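Local coordinates for protein quinone oxidoreductase (Thermus thermophilus, PDB 1IZ0) that binds NADPH and probably uses it to reduce quinones, at residues Leu30-Val35 with Glu83-Pro88; Lys128-Ala133 with Leu154-Arg159. One frame throughout, in Å; residues are numbered along the deposited sequence.

Contact 1: Leu30-Val35 with Glu83-Pro88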
ATOM      1  N   LEU A  30       1.230 -22.427  -1.360  1.00 27.40           N
ATOM      2  CA  LEU A  30       1.903 -21.827  -2.495  1.00 26.69           C
ATOM      3  C   LEU A  30       3.379 -21.663  -2.198  1.00 26.70           C
ATOM      4  O   LEU A  30       3.762 -21.304  -1.080  1.00 25.45           O
ATOM      5  CB  LEU A  30       1.268 -20.477  -2.871  1.00 28.32           C
ATOM      6  CG  LEU A  30       1.530 -19.118  -2.216  1.00 28.25           C
ATOM      7  CD1 LEU A  30       2.958 -18.645  -2.465  1.00 29.61           C
ATOM      8  CD2 LEU A  30       0.557 -18.108  -2.832  1.00 29.67           C
ATOM      9  N   ARG A  31       4.207 -21.978  -3.190  1.00 26.61           N
ATOM     10  CA  ARG A  31       5.640 -21.825  -3.042  1.00 27.30           C
ATOM     11  C   ARG A  31       5.917 -20.373  -3.385  1.00 25.43           C
ATOM     12  O   ARG A  31       5.632 -19.916  -4.494  1.00 24.76           O
ATOM     13  CB  ARG A  31       6.408 -22.773  -3.976  1.00 30.06           C
ATOM     14  CG  ARG A  31       5.874 -22.869  -5.385  1.00 37.81           C
ATOM     15  CD  ARG A  31       6.724 -23.837  -6.221  1.00 42.64           C
ATOM     16  NE  ARG A  31       8.034 -23.273  -6.536  1.00 45.37           N
ATOM     17  CZ  ARG A  31       8.223 -22.258  -7.373  1.00 46.40           C
ATOM     18  NH1 ARG A  31       7.185 -21.702  -7.983  1.00 48.57           N
ATOM     19  NH2 ARG A  31       9.442 -21.789  -7.597  1.00 45.84           N
ATOM     20  N   VAL A  32       6.459 -19.659  -2.405  1.00 23.43           N
ATOM     21  CA  VAL A  32       6.769 -18.241  -2.505  1.00 21.61           C
ATOM     22  C   VAL A  32       7.890 -17.846  -3.475  1.00 23.24           C
ATOM     23  O   VAL A  32       8.966 -18.454  -3.501  1.00 23.25           O
ATOM     24  CB  VAL A  32       7.106 -17.690  -1.099  1.00 21.09           C
ATOM     25  CG1 VAL A  32       7.257 -16.181  -1.135  1.00 18.30           C
ATOM     26  CG2 VAL A  32       6.012 -18.096  -0.115  1.00 19.75           C
ATOM     27  N   GLU A  33       7.621 -16.814  -4.272  1.00 23.09           N
ATOM     28  CA  GLU A  33       8.593 -16.291  -5.224  1.00 23.16           C
ATOM     29  C   GLU A  33       9.026 -14.889  -4.802  1.00 20.96           C
ATOM     30  O   GLU A  33      10.197 -14.530  -4.914  1.00 20.15           O
ATOM     31  CB  GLU A  33       7.993 -16.234  -6.631  1.00 24.02           C
ATOM     32  CG  GLU A  33       7.810 -17.594  -7.283  1.00 28.47           C
ATOM     33  CD  GLU A  33       7.219 -17.486  -8.675  1.00 29.84           C
ATOM     34  OE1 GLU A  33       6.063 -17.031  -8.799  1.00 30.81           O
ATOM     35  OE2 GLU A  33       7.913 -17.845  -9.647  1.00 32.57           O
ATOM     36  N   ALA A  34       8.076 -14.101  -4.308  1.00 18.89           N
ATOM     37  CA  ALA A  34       8.375 -12.740  -3.885  1.00 17.83           C
ATOM     38  C   ALA A  34       7.474 -12.319  -2.730  1.00 18.15           C
ATOM     39  O   ALA A  34       6.374 -12.853  -2.550  1.00 16.34           O
ATOM     40  CB  ALA A  34       8.212 -11.777  -5.059  1.00 16.00           C
ATOM     41  N   VAL A  35       7.957 -11.362  -1.944  1.00 16.60           N
ATOM     42  CA  VAL A  35       7.212 -10.861  -0.805  1.00 16.41           C
ATOM     43  C   VAL A  35       7.324  -9.348  -0.795  1.00 16.47           C
ATOM     44  O   VAL A  35       8.428  -8.799  -0.838  1.00 18.22           O
ATOM     45  CB  VAL A  35       7.785 -11.411   0.526  1.00 16.24           C
ATOM     46  CG1 VAL A  35       6.897 -11.002   1.675  1.00 16.31           C
ATOM     47  CG2 VAL A  35       7.904 -12.927   0.464  1.00 17.60           C
ATOM     48  N   GLU A  83       9.553 -20.240   2.495  1.00 24.21           N
ATOM     49  CA  GLU A  83       9.527 -20.925   1.208  1.00 25.62           C
ATOM     50  C   GLU A  83       8.131 -21.328   0.768  1.00 25.05           C
ATOM     51  O   GLU A  83       7.842 -21.356  -0.428  1.00 25.68           O
ATOM     52  CB  GLU A  83      10.423 -22.164   1.245  1.00 27.12           C
ATOM     53  CG  GLU A  83      11.891 -21.845   1.103  1.00 30.87           C
ATOM     54  CD  GLU A  83      12.746 -23.088   1.062  1.00 35.15           C
ATOM     55  OE1 GLU A  83      12.860 -23.767   2.106  1.00 35.99           O
ATOM     56  OE2 GLU A  83      13.299 -23.388  -0.018  1.00 36.79           O
ATOM     57  N   ARG A  84       7.272 -21.647   1.730  1.00 23.85           N
ATOM     58  CA  ARG A  84       5.906 -22.052   1.425  1.00 26.54           C
ATOM     59  C   ARG A  84       4.946 -21.510   2.472  1.00 26.49           C
ATOM     60  O   ARG A  84       5.313 -21.374   3.643  1.00 26.24           O
ATOM     61  CB  ARG A  84       5.806 -23.583   1.365  1.00 29.09           C
ATOM     62  CG  ARG A  84       6.558 -24.196   0.187  1.00 35.47           C
ATOM     63  CD  ARG A  84       6.669 -25.706   0.297  1.00 40.16           C
ATOM     64  NE  ARG A  84       7.464 -26.269  -0.796  1.00 45.53           N
ATOM     65  CZ  ARG A  84       7.067 -26.326  -2.068  1.00 47.14           C
ATOM     66  NH1 ARG A  84       5.877 -25.854  -2.418  1.00 48.45           N
ATOM     67  NH2 ARG A  84       7.863 -26.849  -2.995  1.00 45.75           N
ATOM     68  N   VAL A  85       3.723 -21.196   2.042  1.00 24.93           N
ATOM     69  CA  VAL A  85       2.694 -20.670   2.932  1.00 26.30           C
ATOM     70  C   VAL A  85       1.340 -21.256   2.572  1.00 26.87           C
ATOM     71  O   VAL A  85       1.012 -21.380   1.391  1.00 27.61           O
ATOM     72  CB  VAL A  85       2.547 -19.136   2.811  1.00 27.38           C
ATOM     73  CG1 VAL A  85       2.235 -18.543   4.165  1.00 24.62           C
ATOM     74  CG2 VAL A  85       3.790 -18.534   2.214  1.00 29.93           C
ATOM     75  N   ALA A  86       0.553 -21.609   3.584  1.00 26.22           N
ATOM     76  CA  ALA A  86      -0.781 -22.154   3.351  1.00 27.34           C
ATOM     77  C   ALA A  86      -1.697 -20.954   3.158  1.00 27.69           C
ATOM     78  O   ALA A  86      -1.655 -20.001   3.939  1.00 28.38           O
ATOM     79  CB  ALA A  86      -1.239 -22.984   4.549  1.00 25.81           C
ATOM     80  N   VAL A  87      -2.523 -20.991   2.118  1.00 28.13           N
ATOM     81  CA  VAL A  87      -3.413 -19.876   1.829  1.00 28.11           C
ATOM     82  C   VAL A  87      -4.823 -20.326   1.453  1.00 28.04           C
ATOM     83  O   VAL A  87      -4.997 -21.273   0.695  1.00 28.58           O
ATOM     84  CB  VAL A  87      -2.846 -19.019   0.662  1.00 28.19           C
ATOM     85  CG1 VAL A  87      -3.733 -17.808   0.413  1.00 26.71           C
ATOM     86  CG2 VAL A  87      -1.424 -18.590   0.972  1.00 28.27           C
ATOM     87  N   PRO A  88      -5.852 -19.650   1.986  1.00 29.09           N
ATOM     88  CA  PRO A  88      -7.233 -20.027   1.657  1.00 30.06           C
ATOM     89  C   PRO A  88      -7.470 -19.794   0.164  1.00 31.58           C
ATOM     90  O   PRO A  88      -7.182 -18.710  -0.350  1.00 32.97           O
ATOM     91  CB  PRO A  88      -8.064 -19.080   2.520  1.00 30.10           C
ATOM     92  CG  PRO A  88      -7.172 -18.835   3.707  1.00 30.63           C
ATOM     93  CD  PRO A  88      -5.822 -18.640   3.058  1.00 29.08           C
TER
HETATM   94  O   HOH W   1       9.745 -20.783  -2.383  1.00 23.90           O

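Contact 2: Lys128-Ala133 with Leu154-Arg159. With SO4 (sulfate ion), chain B.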
ATOM      1  N   LYS A 128     -10.178  17.073  -7.674  1.00 20.98           N
ATOM      2  CA  LYS A 128      -8.779  17.348  -7.352  1.00 19.72           C
ATOM      3  C   LYS A 128      -8.316  16.576  -6.115  1.00 21.28           C
ATOM      4  O   LYS A 128      -8.895  16.712  -5.034  1.00 17.68           O
ATOM      5  CB  LYS A 128      -8.608  18.850  -7.127  1.00 18.39           C
ATOM      6  CG  LYS A 128      -8.967  19.689  -8.354  1.00 20.21           C
ATOM      7  CD  LYS A 128      -9.128  21.174  -8.020  1.00 19.24           C
ATOM      8  CE  LYS A 128     -10.514  21.487  -7.452  1.00 20.88           C
ATOM      9  NZ  LYS A 128     -10.609  22.902  -6.963  1.00 19.66           N
ATOM     10  N   VAL A 129      -7.254  15.781  -6.269  1.00 20.45           N
ATOM     11  CA  VAL A 129      -6.757  14.979  -5.159  1.00 19.57           C
ATOM     12  C   VAL A 129      -5.268  15.148  -4.887  1.00 21.06           C
ATOM     13  O   VAL A 129      -4.443  15.137  -5.801  1.00 22.39           O
ATOM     14  CB  VAL A 129      -7.056  13.473  -5.396  1.00 18.50           C
ATOM     15  CG1 VAL A 129      -6.420  13.014  -6.708  1.00 18.14           C
ATOM     16  CG2 VAL A 129      -6.544  12.645  -4.233  1.00 16.47           C
ATOM     17  N   LEU A 130      -4.932  15.309  -3.616  1.00 21.59           N
ATOM     18  CA  LEU A 130      -3.543  15.457  -3.214  1.00 23.44           C
ATOM     19  C   LEU A 130      -3.021  14.091  -2.771  1.00 23.40           C
ATOM     20  O   LEU A 130      -3.637  13.423  -1.937  1.00 24.55           O
ATOM     21  CB  LEU A 130      -3.441  16.469  -2.068  1.00 24.48           C
ATOM     22  CG  LEU A 130      -2.107  16.767  -1.371  1.00 27.07           C
ATOM     23  CD1 LEU A 130      -1.827  15.698  -0.352  1.00 29.22           C
ATOM     24  CD2 LEU A 130      -0.976  16.869  -2.388  1.00 27.21           C
ATOM     25  N   VAL A 131      -1.904  13.667  -3.353  1.00 20.94           N
ATOM     26  CA  VAL A 131      -1.283  12.396  -2.992  1.00 20.64           C
ATOM     27  C   VAL A 131       0.075  12.708  -2.372  1.00 22.50           C
ATOM     28  O   VAL A 131       0.912  13.356  -3.003  1.00 21.72           O
ATOM     29  CB  VAL A 131      -1.066  11.488  -4.223  1.00 19.20           C
ATOM     30  CG1 VAL A 131      -0.318  10.214  -3.809  1.00 17.38           C
ATOM     31  CG2 VAL A 131      -2.408  11.136  -4.847  1.00 14.94           C
ATOM     32  N   GLN A 132       0.293  12.252  -1.141  1.00 21.61           N
ATOM     33  CA  GLN A 132       1.552  12.515  -0.459  1.00 23.10           C
ATOM     34  C   GLN A 132       2.519  11.356  -0.648  1.00 22.75           C
ATOM     35  O   GLN A 132       2.137  10.307  -1.174  1.00 21.70           O
ATOM     36  CB  GLN A 132       1.295  12.759   1.028  1.00 24.27           C
ATOM     37  CG  GLN A 132       0.340  13.909   1.296  1.00 24.97           C
ATOM     38  CD  GLN A 132       0.037  14.071   2.769  1.00 27.47           C
ATOM     39  OE1 GLN A 132      -0.049  13.087   3.505  1.00 28.60           O
ATOM     40  NE2 GLN A 132      -0.136  15.312   3.209  1.00 27.97           N
ATOM     41  N   ALA A 133       3.770  11.543  -0.224  1.00 21.67           N
ATOM     42  CA  ALA A 133       4.783  10.503  -0.378  1.00 20.46           C
ATOM     43  C   ALA A 133       4.527   9.873  -1.744  1.00 19.90           C
ATOM     44  O   ALA A 133       4.560   8.646  -1.903  1.00 19.54           O
ATOM     45  CB  ALA A 133       4.637   9.456   0.736  1.00 20.21           C
ATOM     46  N   LEU A 154      -2.477  15.977  -7.673  1.00 18.12           N
ATOM     47  CA  LEU A 154      -1.437  16.908  -7.232  1.00 19.43           C
ATOM     48  C   LEU A 154      -0.560  16.017  -6.367  1.00 18.36           C
ATOM     49  O   LEU A 154      -0.984  15.598  -5.291  1.00 19.11           O
ATOM     50  CB  LEU A 154      -2.030  18.022  -6.361  1.00 19.69           C
ATOM     51  CG  LEU A 154      -1.361  19.394  -6.216  1.00 23.47           C
ATOM     52  CD1 LEU A 154      -1.730  19.950  -4.838  1.00 21.47           C
ATOM     53  CD2 LEU A 154       0.149  19.323  -6.360  1.00 23.24           C
ATOM     54  N   ALA A 155       0.644  15.713  -6.840  1.00 18.25           N
ATOM     55  CA  ALA A 155       1.552  14.844  -6.097  1.00 17.71           C
ATOM     56  C   ALA A 155       2.520  15.661  -5.271  1.00 18.27           C
ATOM     57  O   ALA A 155       2.952  16.733  -5.685  1.00 20.04           O
ATOM     58  CB  ALA A 155       2.329  13.939  -7.064  1.00 15.57           C
ATOM     59  N   ALA A 156       2.861  15.153  -4.095  1.00 18.66           N
ATOM     60  CA  ALA A 156       3.799  15.849  -3.234  1.00 18.58           C
ATOM     61  C   ALA A 156       4.800  14.858  -2.657  1.00 19.19           C
ATOM     62  O   ALA A 156       4.471  13.694  -2.435  1.00 18.43           O
ATOM     63  CB  ALA A 156       3.052  16.559  -2.120  1.00 19.43           C
ATOM     64  N   ALA A 157       6.028  15.321  -2.450  1.00 20.01           N
ATOM     65  CA  ALA A 157       7.092  14.501  -1.877  1.00 20.70           C
ATOM     66  C   ALA A 157       8.038  15.430  -1.117  1.00 22.63           C
ATOM     67  O   ALA A 157       7.887  16.652  -1.168  1.00 22.51           O
ATOM     68  CB  ALA A 157       7.844  13.751  -2.976  1.00 21.11           C
ATOM     69  N   SER A 158       9.018  14.859  -0.426  1.00 24.80           N
ATOM     70  CA  SER A 158       9.954  15.659   0.361  1.00 29.77           C
ATOM     71  C   SER A 158      11.086  16.329  -0.420  1.00 31.05           C
ATOM     72  O   SER A 158      11.417  17.486  -0.175  1.00 32.92           O
ATOM     73  CB  SER A 158      10.571  14.796   1.464  1.00 30.29           C
ATOM     74  OG  SER A 158      11.285  13.697   0.912  1.00 32.98           O
ATOM     75  N   ARG A 159      11.670  15.599  -1.360  1.00 33.26           N
ATOM     76  CA  ARG A 159      12.802  16.095  -2.133  1.00 34.42           C
ATOM     77  C   ARG A 159      12.442  16.313  -3.601  1.00 33.17           C
ATOM     78  O   ARG A 159      11.665  15.556  -4.178  1.00 30.88           O
ATOM     79  CB  ARG A 159      13.950  15.078  -2.032  1.00 36.74           C
ATOM     80  CG  ARG A 159      15.310  15.639  -1.635  1.00 41.98           C
ATOM     81  CD  ARG A 159      16.342  15.545  -2.776  1.00 45.75           C
ATOM     82  NE  ARG A 159      16.070  16.487  -3.865  1.00 47.94           N
ATOM     83  CZ  ARG A 159      16.905  16.744  -4.871  1.00 49.07           C
ATOM     84  NH1 ARG A 159      18.078  16.130  -4.941  1.00 50.70           N
ATOM     85  NH2 ARG A 159      16.574  17.630  -5.801  1.00 49.71           N
TER
HETATM   86  S   SO4 B 303       8.553  11.332   1.361  1.00 54.06           S
HETATM   87  O1  SO4 B 303       8.307   9.787   0.917  1.00 55.28           O
HETATM   88  O2  SO4 B 303       8.422  12.103   0.140  1.00 52.52           O
HETATM   89  O3  SO4 B 303       7.687  11.677   2.281  1.00 54.85           O
HETATM   90  O4  SO4 B 303       9.936  11.327   1.771  1.00 54.31           O

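Contact 1: Leu30-Val35 with Glu83-Pro88
L30, R31 and V32 pair with V85, R84 and E83 in a short antiparallel ladder of the GroES-like part of this quinone oxidoreductase of the alcohol dehydrogenase superfamily. L30 and V85 form the hydrogen-bonded pair, with L30 N to V85 O at 3.0 Å and V85 N to L30 O at 3.1 Å. R31 and R84 are the non-hydrogen-bonded pair; past them V32 N reaches E83 O at 2.9 Å, from above the carbonyl plane. That carbonyl also takes a hydrogen bond from a water, which donates to V32 O as well. On the face of L30 and V85, CG2 of V32 presses on CG2 of V85, a tight 3.2 Å. On the other face R84 runs extended from CG to NE, and its NH1 lies 3.5 Å from CB of R31. The R31 chain bends away at chi3 (-72°), which leaves R31 NE 5.0 Å from R84 NH2, two like charges not in contact. An alanine in place of R84 would probably leave CB of R31 without its NH1 neighbour and E20 without its weak, long ion pair. Strand 62-67 packs against L30 and R31, while strand 297-301 flanks strand 27-37 further along, beside A34 and V35.

Contact 2: Lys128-Ala133 with Leu154-Arg159
L130 reaches across to L154 with its CD2 methyl, which sits 3.2 Å from the backbone O of L154 and 4.0 Å from CD1 of L154. Both leucines hold CG anti to the backbone N (chi1 176° in L130, -155° in L154), and their side chains cross obliquely on one face of the sheet. The chi1 of L130 helps bring CD2 against the neighbouring strand, where it also meets CB of A156 at 4.0 Å. V131 and A155 point to the opposite face, where V131 packs on A142 of helix 137-148. This is the first beta-alpha-beta unit of the Rossmann fold: strand 128-131, helix 137-148 and strand 152-157, a crossover that sets the two strands parallel. L154 N to V129 O (2.8 Å), V131 N to L154 O and A156 N to V131 O bond them. Beyond the strand ends, S158, an NADPH-binding residue, holds a sulfate probably taken up from the crystallisation liquor. Its N donates to sulfate O2 at 2.9 Å; OG, turned between the backbone N and carbonyl carbon (chi1 61°), donates to O4, also at 2.9 Å. K162 and Y177, which bind NADPH too, hydrogen-bond the same anion, and Y177 OH also bonds A133 N.

How the contacts relate
Contacts 1 and 2 both pair neighbouring strands, yet they share no element and do not touch: their centres lie about 34 Å apart, on opposite sides of the chain's centre. Contact 1 is partly buried, with apolar side chains on one face and arginines on the other, and it lies away from the NADPH site. Contact 2 is buried along its paired strands, in the middle of a parallel six-stranded sheet, and its apolar faces give way to polar groups beyond the C-terminal ends of the strands. The arginines of 30-35 and 83-88 carry charge along the strands themselves, whereas in contact 2 S158 binds its anion just past the strand end, together with K162 and Y177.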